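Local coordinates for clavulanic acid biosynthesis oligopeptide binding protein 2 (PDB 2WOL) that probably binds oligopeptides or related solutes as an extracellular solute-binding protein, and belongs to the biosynthetic pathway of the beta-lactamase inhibitor clavulanic acid, at residues V307-Q310 against P315-N318; T451-D456 against L464-D469; I473-G478 against L482-D487. All coordinates share one frame; numbering follows the deposited sequence.

Overall arrangement
Following the chain from the N terminus, contact 1 comes first: it closes the short loop that leaves strand 303-309 and turns into helix 319-327. Contact 2 then closes the excursion from strand 448-453 into helix 460-468, and contact 3 folds the loop between helices 460-468 and 488-499 back on itself. The three run in series; none nests in or crosses another. Strands 303-309 and 448-453 are neighbours in one mixed sheet, so contacts 1 and 2 share it although their centres lie about 17 Å apart. Segment 482-487 is the connector: L482 and P483 pack on A308-Q310, L482 also meets T451, and L485 lies against V468.

Contact 1 (V307-Q310 against P315-N318); sequences VAMQ and PFDN
Where strand 303-309 ends, the backbone of Q310 comes alongside that of F316, their CA atoms 5.9 Å apart, while P315-N318 folds as a type I beta turn closed by the bond from N318 N to P315 O. F316 is the residue that reaches back. Its CB rests on the carbonyl of Q310, 3.4 Å from O, and its ring swings over to the M309 side chain, the two crossing at about a right angle. What touches is one side of the ring, CD2 and CE2, against CG and SD of M309; SD is 3.9 Å from CD2. The sulfur lies 4.9 Å from the ring centroid and 69° off the normal, an oblique Met-aromatic contact. M309 sends its CG beside its own backbone N (chi1 -78°), and the bend at chi3 then turns the methyl CE away from the ring. Further packing comes from L448, which both M309 and F316 touch, and from helix 319-327, with V325 on M309 and V321 on F316. The Q310 side chain folds back along its own strand instead: NE2 gives a hydrogen bond to A308 O at 3.2 Å, approaching from above the carbonyl plane, and also bonds L446 O. That amide nitrogen is therefore gripped twice in a buried setting. At the far end of the turn N318 is the N-cap of helix 319-327, its OD1 taking the N-H of H320. This is a strand-to-helix connection of the solute-binding protein fold, with the Met-aromatic pair of M309 and F316 packed between the end of strand 303-309 and helix 319-327.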
ATOM      1  N   VAL A 307      -9.038  -5.513 -13.817  1.00  7.33           N
ATOM      2  CA  VAL A 307      -9.818  -6.737 -13.910  1.00  7.65           C
ATOM      3  C   VAL A 307      -8.849  -7.887 -14.176  1.00  7.58           C
ATOM      4  O   VAL A 307      -8.005  -7.809 -15.080  1.00  8.12           O
ATOM      5  CB  VAL A 307     -10.888  -6.652 -15.030  1.00  7.55           C
ATOM      6  CG1 VAL A 307     -11.592  -7.997 -15.221  1.00  9.01           C
ATOM      7  CG2 VAL A 307     -11.904  -5.553 -14.718  1.00  8.26           C
ATOM      8  N   ALA A 308      -8.959  -8.939 -13.372  1.00  7.42           N
ATOM      9  CA  ALA A 308      -8.145 -10.133 -13.549  1.00  7.14           C
ATOM     10  C   ALA A 308      -8.951 -11.214 -14.245  1.00  7.56           C
ATOM     11  O   ALA A 308     -10.137 -11.375 -13.975  1.00  7.55           O
ATOM     12  CB  ALA A 308      -7.641 -10.633 -12.201  1.00  7.00           C
ATOM     13  N   MET A 309      -8.298 -11.942 -15.146  1.00  7.66           N
ATOM     14  CA  MET A 309      -8.901 -13.096 -15.809  1.00  8.03           C
ATOM     15  C   MET A 309      -8.165 -14.379 -15.428  1.00  8.19           C
ATOM     16  O   MET A 309      -6.935 -14.412 -15.389  1.00  8.46           O
ATOM     17  CB  MET A 309      -8.933 -12.896 -17.320  1.00  8.01           C
ATOM     18  CG  MET A 309     -10.060 -11.977 -17.760  1.00  8.36           C
ATOM     19  SD  MET A 309     -10.023 -11.578 -19.510  1.00  8.29           S
ATOM     20  CE  MET A 309      -8.814 -10.258 -19.550  1.00  8.62           C
ATOM     21  N   GLN A 310      -8.942 -15.423 -15.145  1.00  8.40           N
ATOM     22  CA  GLN A 310      -8.440 -16.636 -14.502  1.00  8.35           C
ATOM     23  C   GLN A 310      -8.370 -17.815 -15.472  1.00  8.67           C
ATOM     24  O   GLN A 310      -9.405 -18.384 -15.808  1.00  8.67           O
ATOM     25  CB  GLN A 310      -9.346 -17.000 -13.319  1.00  8.13           C
ATOM     26  CG  GLN A 310      -9.171 -16.144 -12.062  1.00  8.19           C
ATOM     27  CD  GLN A 310      -9.295 -14.659 -12.329  1.00  8.39           C
ATOM     28  OE1 GLN A 310      -8.293 -13.950 -12.366  1.00  9.67           O
ATOM     29  NE2 GLN A 310     -10.520 -14.189 -12.546  1.00  8.81           N
ATOM     30  N   PRO A 315     -13.783 -20.288 -20.377  1.00 10.63           N
ATOM     31  CA  PRO A 315     -12.788 -20.394 -21.445  1.00 10.29           C
ATOM     32  C   PRO A 315     -11.601 -19.429 -21.320  1.00 10.19           C
ATOM     33  O   PRO A 315     -10.914 -19.171 -22.311  1.00 10.08           O
ATOM     34  CB  PRO A 315     -13.607 -20.045 -22.688  1.00 10.57           C
ATOM     35  CG  PRO A 315     -14.565 -19.022 -22.194  1.00 10.75           C
ATOM     36  CD  PRO A 315     -14.839 -19.325 -20.732  1.00 10.46           C
ATOM     37  N   PHE A 316     -11.351 -18.920 -20.117  1.00  9.72           N
ATOM     38  CA  PHE A 316     -10.281 -17.937 -19.923  1.00  9.60           C
ATOM     39  C   PHE A 316      -8.878 -18.544 -19.913  1.00  9.70           C
ATOM     40  O   PHE A 316      -7.894 -17.832 -19.754  1.00  9.57           O
ATOM     41  CB  PHE A 316     -10.545 -17.082 -18.683  1.00  9.32           C
ATOM     42  CG  PHE A 316     -11.784 -16.257 -18.799  1.00  8.81           C
ATOM     43  CD1 PHE A 316     -12.995 -16.733 -18.321  1.00  8.45           C
ATOM     44  CD2 PHE A 316     -11.751 -15.027 -19.443  1.00  8.35           C
ATOM     45  CE1 PHE A 316     -14.152 -15.982 -18.448  1.00  9.27           C
ATOM     46  CE2 PHE A 316     -12.907 -14.265 -19.576  1.00  8.74           C
ATOM     47  CZ  PHE A 316     -14.110 -14.745 -19.077  1.00  9.44           C
ATOM     48  N   ASP A 317      -8.801 -19.861 -20.100  1.00 10.03           N
ATOM     49  CA  ASP A 317      -7.533 -20.545 -20.328  1.00 10.66           C
ATOM     50  C   ASP A 317      -6.939 -20.187 -21.693  1.00 10.30           C
ATOM     51  O   ASP A 317      -5.732 -20.326 -21.910  1.00 10.86           O
ATOM     52  CB  ASP A 317      -7.722 -22.064 -20.220  1.00 11.03           C
ATOM     53  CG  ASP A 317      -8.791 -22.595 -21.164  1.00 12.71           C
ATOM     54  OD1 ASP A 317      -9.948 -22.137 -21.095  1.00 13.47           O
ATOM     55  OD2 ASP A 317      -8.473 -23.494 -21.974  1.00 17.38           O
ATOM     56  N   ASN A 318      -7.795 -19.719 -22.597  1.00  9.99           N
ATOM     57  CA  ASN A 318      -7.393 -19.375 -23.955  1.00  9.81           C
ATOM     58  C   ASN A 318      -6.977 -17.912 -24.018  1.00  9.54           C
ATOM     59  O   ASN A 318      -7.768 -17.018 -23.692  1.00  9.30           O
ATOM     60  CB  ASN A 318      -8.541 -19.668 -24.927  1.00  9.84           C
ATOM     61  CG  ASN A 318      -8.112 -19.593 -26.375  1.00 10.99           C
ATOM     62  OD1 ASN A 318      -7.758 -18.528 -26.870  1.00 12.70           O
ATOM     63  ND2 ASN A 318      -8.148 -20.728 -27.070  1.00 11.99           N
TER

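Contact 2 (T451-D456 against L464-D469); sequences TDWGAD and LAPLVD
W453 spreads its indole over the side chains of L467 and P466, which reach it from helix 460-468. One methyl of L467 makes a CH-pi contact: CD2 sits over the five-membered ring, 3.8 Å from its centroid and 11° off the normal. The other methyl, CD1, meets the pyrrole side at W453 CD1, 3.6 Å away. In L467 a chi1 of -62° sets CG beside the backbone N, and the chi2 of -177° then places both methyls against the indole. The benzo end belongs to P466, whose ring crosses at about a right angle and puts CG 3.7 Å from W453 CZ2, with CB close to CH2. On the opposite face of the indole lies the backbone N of A455, 3.8 Å above the plane and near the rim, so the chain following the strand folds over its own tryptophan. The helix is kinked here: P466 has no N-H to give to the turn before, and L467 N bonds to L464 O, three residues back. Around the indole, F463 meets it edge-to-face, W480 approaches it too, and F306 from strand 303-309 packs on both W453 and L467. The only polar atom of the indole, NE1, donates a hydrogen bond to F463 O. Carbon-to-carbon packing thus joins strand to helix, while a backbone acceptor in the same helix satisfies the buried N-H and probably helps fix the ring's rotation.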
ATOM      1  N   THR A 451     -10.888  -5.764  -8.964  1.00  9.52           N
ATOM      2  CA  THR A 451     -10.192  -5.427  -7.732  1.00 10.17           C
ATOM      3  C   THR A 451      -9.356  -4.158  -7.850  1.00 10.20           C
ATOM      4  O   THR A 451      -9.251  -3.571  -8.925  1.00  9.85           O
ATOM      5  CB  THR A 451      -9.349  -6.621  -7.199  1.00 10.45           C
ATOM      6  OG1 THR A 451      -9.034  -6.400  -5.818  1.00 11.59           O
ATOM      7  CG2 THR A 451      -8.071  -6.815  -8.000  1.00 11.25           C
ATOM      8  N   ASP A 452      -8.799  -3.726  -6.726  1.00 10.67           N
ATOM      9  CA  ASP A 452      -7.792  -2.677  -6.720  1.00 11.15           C
ATOM     10  C   ASP A 452      -6.622  -3.139  -5.864  1.00 10.74           C
ATOM     11  O   ASP A 452      -6.781  -4.030  -5.027  1.00 11.79           O
ATOM     12  CB  ASP A 452      -8.366  -1.327  -6.269  1.00 11.83           C
ATOM     13  CG  ASP A 452      -8.725  -1.283  -4.791  1.00 14.19           C
ATOM     14  OD1 ASP A 452      -9.037  -2.331  -4.187  1.00 16.81           O
ATOM     15  OD2 ASP A 452      -8.711  -0.166  -4.231  1.00 18.47           O
ATOM     16  N   TRP A 453      -5.454  -2.552  -6.097  1.00  9.99           N
ATOM     17  CA  TRP A 453      -4.218  -3.011  -5.483  1.00  9.62           C
ATOM     18  C   TRP A 453      -3.263  -1.848  -5.285  1.00  9.33           C
ATOM     19  O   TRP A 453      -3.114  -1.005  -6.168  1.00  9.06           O
ATOM     20  CB  TRP A 453      -3.558  -4.072  -6.369  1.00  9.78           C
ATOM     21  CG  TRP A 453      -2.108  -4.318  -6.059  1.00  9.79           C
ATOM     22  CD1 TRP A 453      -1.034  -3.903  -6.797  1.00 10.31           C
ATOM     23  CD2 TRP A 453      -1.573  -5.028  -4.934  1.00  9.91           C
ATOM     24  NE1 TRP A 453       0.133  -4.311  -6.202  1.00 10.01           N
ATOM     25  CE2 TRP A 453      -0.165  -5.006  -5.059  1.00  9.84           C
ATOM     26  CE3 TRP A 453      -2.145  -5.681  -3.834  1.00  9.46           C
ATOM     27  CZ2 TRP A 453       0.680  -5.611  -4.125  1.00 10.65           C
ATOM     28  CZ3 TRP A 453      -1.302  -6.292  -2.912  1.00  9.98           C
ATOM     29  CH2 TRP A 453       0.094  -6.246  -3.062  1.00 10.45           C
ATOM     30  N   GLY A 454      -2.631  -1.813  -4.116  1.00  9.00           N
ATOM     31  CA  GLY A 454      -1.515  -0.916  -3.850  1.00  9.36           C
ATOM     32  C   GLY A 454      -0.365  -1.712  -3.261  1.00  9.12           C
ATOM     33  O   GLY A 454      -0.570  -2.608  -2.441  1.00  9.31           O
ATOM     34  N   ALA A 455       0.848  -1.387  -3.685  1.00  9.06           N
ATOM     35  CA  ALA A 455       2.040  -2.064  -3.182  1.00  9.30           C
ATOM     36  C   ALA A 455       2.236  -1.815  -1.690  1.00  9.37           C
ATOM     37  O   ALA A 455       1.884  -0.753  -1.180  1.00  9.27           O
ATOM     38  CB  ALA A 455       3.255  -1.599  -3.945  1.00  9.40           C
ATOM     39  N   ASP A 456       2.807  -2.800  -1.002  1.00  9.42           N
ATOM     40  CA  ASP A 456       3.142  -2.655   0.416  1.00  9.88           C
ATOM     41  C   ASP A 456       4.448  -1.889   0.632  1.00  9.97           C
ATOM     42  O   ASP A 456       4.763  -1.482   1.750  1.00 10.47           O
ATOM     43  CB  ASP A 456       3.192  -4.022   1.095  1.00  9.98           C
ATOM     44  CG  ASP A 456       1.827  -4.684   1.171  1.00  9.99           C
ATOM     45  OD1 ASP A 456       0.806  -3.962   1.160  1.00 10.95           O
ATOM     46  OD2 ASP A 456       1.768  -5.928   1.251  1.00 10.92           O
ATOM     47  N   LEU A 464       4.452  -5.429  -8.331  1.00  8.80           N
ATOM     48  CA  LEU A 464       4.094  -6.415  -9.349  1.00  9.08           C
ATOM     49  C   LEU A 464       4.195  -7.879  -8.920  1.00  9.06           C
ATOM     50  O   LEU A 464       3.373  -8.696  -9.336  1.00  8.90           O
ATOM     51  CB  LEU A 464       4.876  -6.172 -10.648  1.00  9.43           C
ATOM     52  CG  LEU A 464       4.365  -6.876 -11.914  1.00  9.42           C
ATOM     53  CD1 LEU A 464       2.870  -6.636 -12.130  1.00 10.97           C
ATOM     54  CD2 LEU A 464       5.158  -6.451 -13.141  1.00  9.08           C
ATOM     55  N   ALA A 465       5.179  -8.219  -8.089  1.00  8.83           N
ATOM     56  CA  ALA A 465       5.363  -9.624  -7.716  1.00  9.09           C
ATOM     57  C   ALA A 465       4.134 -10.283  -7.069  1.00  9.22           C
ATOM     58  O   ALA A 465       3.787 -11.403  -7.433  1.00  9.84           O
ATOM     59  CB  ALA A 465       6.597  -9.813  -6.853  1.00  8.99           C
ATOM     60  N   PRO A 466       3.469  -9.601  -6.109  1.00  9.17           N
ATOM     61  CA  PRO A 466       2.272 -10.230  -5.536  1.00  9.16           C
ATOM     62  C   PRO A 466       1.161 -10.491  -6.556  1.00  9.20           C
ATOM     63  O   PRO A 466       0.325 -11.368  -6.344  1.00  9.50           O
ATOM     64  CB  PRO A 466       1.811  -9.210  -4.489  1.00  9.19           C
ATOM     65  CG  PRO A 466       3.058  -8.459  -4.135  1.00  9.30           C
ATOM     66  CD  PRO A 466       3.752  -8.310  -5.456  1.00  9.30           C
ATOM     67  N   LEU A 467       1.175  -9.740  -7.654  1.00  8.95           N
ATOM     68  CA  LEU A 467       0.152  -9.856  -8.689  1.00  9.06           C
ATOM     69  C   LEU A 467       0.416 -10.957  -9.711  1.00  9.20           C
ATOM     70  O   LEU A 467      -0.535 -11.486 -10.290  1.00  9.12           O
ATOM     71  CB  LEU A 467      -0.013  -8.528  -9.435  1.00  8.87           C
ATOM     72  CG  LEU A 467      -0.474  -7.292  -8.663  1.00  9.39           C
ATOM     73  CD1 LEU A 467      -0.628  -6.125  -9.632  1.00  9.71           C
ATOM     74  CD2 LEU A 467      -1.786  -7.543  -7.905  1.00 10.15           C
ATOM     75  N   VAL A 468       1.687 -11.290  -9.949  1.00  9.58           N
ATOM     76  CA  VAL A 468       2.037 -12.144 -11.099  1.00 10.01           C
ATOM     77  C   VAL A 468       3.057 -13.255 -10.836  1.00 10.33           C
ATOM     78  O   VAL A 468       3.227 -14.148 -11.674  1.00 10.53           O
ATOM     79  CB  VAL A 468       2.534 -11.304 -12.315  1.00 10.01           C
ATOM     80  CG1 VAL A 468       1.486 -10.260 -12.728  1.00 10.87           C
ATOM     81  CG2 VAL A 468       3.892 -10.649 -12.032  1.00 10.20           C
ATOM     82  N   ASP A 469       3.749 -13.187  -9.700  1.00 10.67           N
ATOM     83  CA  ASP A 469       4.802 -14.151  -9.381  1.00 11.38           C
ATOM     84  C   ASP A 469       4.166 -15.463  -8.931  1.00 11.82           C
ATOM     85  O   ASP A 469       3.377 -15.484  -7.990  1.00 11.77           O
ATOM     86  CB  ASP A 469       5.734 -13.570  -8.305  1.00 11.42           C
ATOM     87  CG  ASP A 469       6.963 -14.427  -8.048  1.00 11.42           C
ATOM     88  OD1 ASP A 469       6.839 -15.666  -7.937  1.00 12.02           O
ATOM     89  OD2 ASP A 469       8.056 -13.840  -7.925  1.00 11.74           O
TER

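Contact 3 (I473-G478 against L482-D487); sequences IKRNGG and LPELDD
I473 meets E484 where the loop between helices 460-468 and 488-499 doubles back on itself, their CA atoms 6.1 Å apart and a type I beta turn, K474-G477, at the bend. On this segment the isoleucine does most of the packing: its side chain crosses that of E484 at about a right angle, with CD1 3.7 Å from E484 CA and CG2 against E484 CG. K474 directs its amine to a bound glycerol, probably from the crystallisation liquor. R475 then folds back along the surface. Bent at chi2 (-83°) and extended beyond, it lays its guanidinium over I473, whose CG2 stands 3.6 Å from the plane near its rim, and brings NH1 towards E484. The direct salt bridge is long, 3.9 Å from NH1 to E484 OE1, and the two planes are nearly perpendicular at 83°, so the pair does not form the flat two-pronged grip of a close bridge. A water does the closer work, accepting from NH1 and donating to OE1. The other carboxylate oxygen, OE2, makes a salt bridge to R442, so E484 has an arginine near each carboxylate oxygen, R475 at the longer distance, which would be expected to favour its charged form. Past N476 the chain turns through G477 and G478, both with positive phi. On the returning segment, D487 caps helix 488-499 through OD1 to E489 N, just after D486, whose OD1 takes a bond from N491. The guanidinium reaches D486 through a second water in its plane, which accepts from R475 NH2 at 3.2 Å and donates to D486 OD2 at 2.9 Å.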
ATOM      1  N   ILE A 473       1.373 -17.117  -5.099  1.00 14.43           N
ATOM      2  CA  ILE A 473      -0.014 -17.577  -5.038  1.00 14.59           C
ATOM      3  C   ILE A 473      -0.300 -18.060  -3.619  1.00 15.20           C
ATOM      4  O   ILE A 473       0.388 -18.950  -3.112  1.00 15.65           O
ATOM      5  CB  ILE A 473      -0.302 -18.699  -6.061  1.00 14.39           C
ATOM      6  CG1 ILE A 473      -0.036 -18.203  -7.487  1.00 13.38           C
ATOM      7  CG2 ILE A 473      -1.745 -19.197  -5.926  1.00 14.39           C
ATOM      8  CD1 ILE A 473       0.148 -19.315  -8.507  1.00 13.79           C
ATOM      9  N   LYS A 474      -1.295 -17.453  -2.977  1.00 15.65           N
ATOM     10  CA  LYS A 474      -1.667 -17.833  -1.616  1.00 16.31           C
ATOM     11  C   LYS A 474      -2.890 -18.741  -1.658  1.00 16.73           C
ATOM     12  O   LYS A 474      -4.018 -18.272  -1.815  1.00 16.53           O
ATOM     13  CB  LYS A 474      -1.934 -16.599  -0.745  1.00 16.16           C
ATOM     14  CG  LYS A 474      -0.894 -15.483  -0.861  1.00 16.71           C
ATOM     15  CD  LYS A 474       0.493 -15.926  -0.395  1.00 18.44           C
ATOM     16  CE  LYS A 474       1.518 -14.821  -0.600  1.00 19.55           C
ATOM     17  NZ  LYS A 474       1.259 -13.652   0.283  1.00 21.17           N
ATOM     18  N   ARG A 475      -2.653 -20.043  -1.518  1.00 17.71           N
ATOM     19  CA  ARG A 475      -3.693 -21.059  -1.710  1.00 18.64           C
ATOM     20  C   ARG A 475      -4.774 -21.031  -0.625  1.00 18.78           C
ATOM     21  O   ARG A 475      -5.897 -21.497  -0.851  1.00 19.21           O
ATOM     22  CB  ARG A 475      -3.075 -22.464  -1.802  1.00 18.91           C
ATOM     23  CG  ARG A 475      -1.796 -22.577  -2.635  1.00 20.68           C
ATOM     24  CD  ARG A 475      -2.050 -22.718  -4.135  1.00 23.06           C
ATOM     25  NE  ARG A 475      -0.788 -22.737  -4.879  1.00 24.73           N
ATOM     26  CZ  ARG A 475      -0.681 -22.792  -6.206  1.00 25.23           C
ATOM     27  NH1 ARG A 475      -1.763 -22.838  -6.973  1.00 24.98           N
ATOM     28  NH2 ARG A 475       0.521 -22.803  -6.773  1.00 25.56           N
ATOM     29  N   ASN A 476      -4.434 -20.483   0.543  1.00 18.87           N
ATOM     30  CA  ASN A 476      -5.338 -20.458   1.699  1.00 19.03           C
ATOM     31  C   ASN A 476      -6.059 -19.125   1.922  1.00 18.42           C
ATOM     32  O   ASN A 476      -6.699 -18.919   2.958  1.00 18.49           O
ATOM     33  CB  ASN A 476      -4.582 -20.855   2.973  1.00 19.57           C
ATOM     34  CG  ASN A 476      -4.083 -22.286   2.939  1.00 21.02           C
ATOM     35  OD1 ASN A 476      -4.722 -23.170   2.366  1.00 23.84           O
ATOM     36  ND2 ASN A 476      -2.937 -22.524   3.566  1.00 23.27           N
ATOM     37  N   GLY A 477      -5.961 -18.224   0.948  1.00 17.55           N
ATOM     38  CA  GLY A 477      -6.586 -16.910   1.065  1.00 16.53           C
ATOM     39  C   GLY A 477      -5.569 -15.793   1.175  1.00 15.69           C
ATOM     40  O   GLY A 477      -4.390 -16.039   1.445  1.00 15.99           O
ATOM     41  N   GLY A 478      -6.033 -14.564   0.966  1.00 14.96           N
ATOM     42  CA  GLY A 478      -5.160 -13.396   0.922  1.00 14.15           C
ATOM     43  C   GLY A 478      -4.323 -13.369  -0.343  1.00 13.53           C
ATOM     44  O   GLY A 478      -3.269 -12.731  -0.386  1.00 13.42           O
ATOM     45  N   LEU A 482      -4.306 -13.269  -8.802  1.00  9.26           N
ATOM     46  CA  LEU A 482      -5.649 -13.785  -9.066  1.00  9.09           C
ATOM     47  C   LEU A 482      -5.719 -14.750 -10.253  1.00  8.85           C
ATOM     48  O   LEU A 482      -6.396 -15.777 -10.165  1.00  8.81           O
ATOM     49  CB  LEU A 482      -6.672 -12.645  -9.191  1.00  9.25           C
ATOM     50  CG  LEU A 482      -6.802 -11.701  -7.987  1.00  9.68           C
ATOM     51  CD1 LEU A 482      -7.862 -10.636  -8.239  1.00 10.08           C
ATOM     52  CD2 LEU A 482      -7.081 -12.452  -6.683  1.00 11.26           C
ATOM     53  N   PRO A 483      -5.020 -14.438 -11.361  1.00  8.89           N
ATOM     54  CA  PRO A 483      -4.955 -15.416 -12.451  1.00  9.17           C
ATOM     55  C   PRO A 483      -4.144 -16.664 -12.106  1.00  9.46           C
ATOM     56  O   PRO A 483      -4.140 -17.624 -12.881  1.00  9.63           O
ATOM     57  CB  PRO A 483      -4.237 -14.647 -13.569  1.00  9.02           C
ATOM     58  CG  PRO A 483      -4.386 -13.199 -13.205  1.00  9.06           C
ATOM     59  CD  PRO A 483      -4.316 -13.192 -11.716  1.00  8.91           C
ATOM     60  N   GLU A 484      -3.451 -16.640 -10.968  1.00  9.88           N
ATOM     61  CA  GLU A 484      -2.511 -17.706 -10.591  1.00 10.60           C
ATOM     62  C   GLU A 484      -1.491 -17.954 -11.707  1.00 10.90           C
ATOM     63  O   GLU A 484      -1.206 -19.097 -12.081  1.00 11.17           O
ATOM     64  CB  GLU A 484      -3.256 -18.989 -10.186  1.00 10.69           C
ATOM     65  CG  GLU A 484      -4.168 -18.784  -8.980  1.00 11.34           C
ATOM     66  CD  GLU A 484      -5.071 -19.968  -8.677  1.00 11.35           C
ATOM     67  OE1 GLU A 484      -4.678 -21.123  -8.964  1.00 12.59           O
ATOM     68  OE2 GLU A 484      -6.174 -19.734  -8.136  1.00 11.39           O
ATOM     69  N   LEU A 485      -0.967 -16.859 -12.249  1.00 10.91           N
ATOM     70  CA  LEU A 485       0.083 -16.924 -13.249  1.00 11.36           C
ATOM     71  C   LEU A 485       1.318 -17.547 -12.623  1.00 11.80           C
ATOM     72  O   LEU A 485       1.767 -17.121 -11.559  1.00 11.70           O
ATOM     73  CB  LEU A 485       0.405 -15.528 -13.794  1.00 11.18           C
ATOM     74  CG  LEU A 485       1.302 -15.479 -15.037  1.00 11.28           C
ATOM     75  CD1 LEU A 485       0.571 -16.024 -16.253  1.00 11.94           C
ATOM     76  CD2 LEU A 485       1.797 -14.062 -15.304  1.00 11.35           C
ATOM     77  N   ASP A 486       1.845 -18.569 -13.288  1.00 12.72           N
ATOM     78  CA  ASP A 486       3.062 -19.236 -12.846  1.00 13.68           C
ATOM     79  C   ASP A 486       3.937 -19.517 -14.063  1.00 13.89           C
ATOM     80  O   ASP A 486       4.164 -20.671 -14.441  1.00 14.36           O
ATOM     81  CB  ASP A 486       2.713 -20.520 -12.085  1.00 13.88           C
ATOM     82  CG  ASP A 486       3.892 -21.097 -11.320  1.00 14.79           C
ATOM     83  OD1 ASP A 486       4.950 -20.433 -11.215  1.00 15.03           O
ATOM     84  OD2 ASP A 486       3.751 -22.233 -10.815  1.00 16.80           O
ATOM     85  N   ASP A 487       4.403 -18.433 -14.676  1.00 14.16           N
ATOM     86  CA  ASP A 487       5.267 -18.478 -15.843  1.00 14.51           C
ATOM     87  C   ASP A 487       6.719 -18.499 -15.363  1.00 14.74           C
ATOM     88  O   ASP A 487       7.185 -17.524 -14.760  1.00 14.51           O
ATOM     89  CB  ASP A 487       4.990 -17.247 -16.721  1.00 14.60           C
ATOM     90  CG  ASP A 487       5.828 -17.209 -17.994  1.00 15.41           C
ATOM     91  OD1 ASP A 487       6.783 -18.002 -18.145  1.00 16.73           O
ATOM     92  OD2 ASP A 487       5.530 -16.356 -18.856  1.00 15.33           O
TER
HETATM   93  O   HOH W   1       1.076 -22.847  -9.929  1.00 22.62           O
HETATM   94  O   HOH W   2      -4.408 -22.748  -6.568  1.00 27.11           O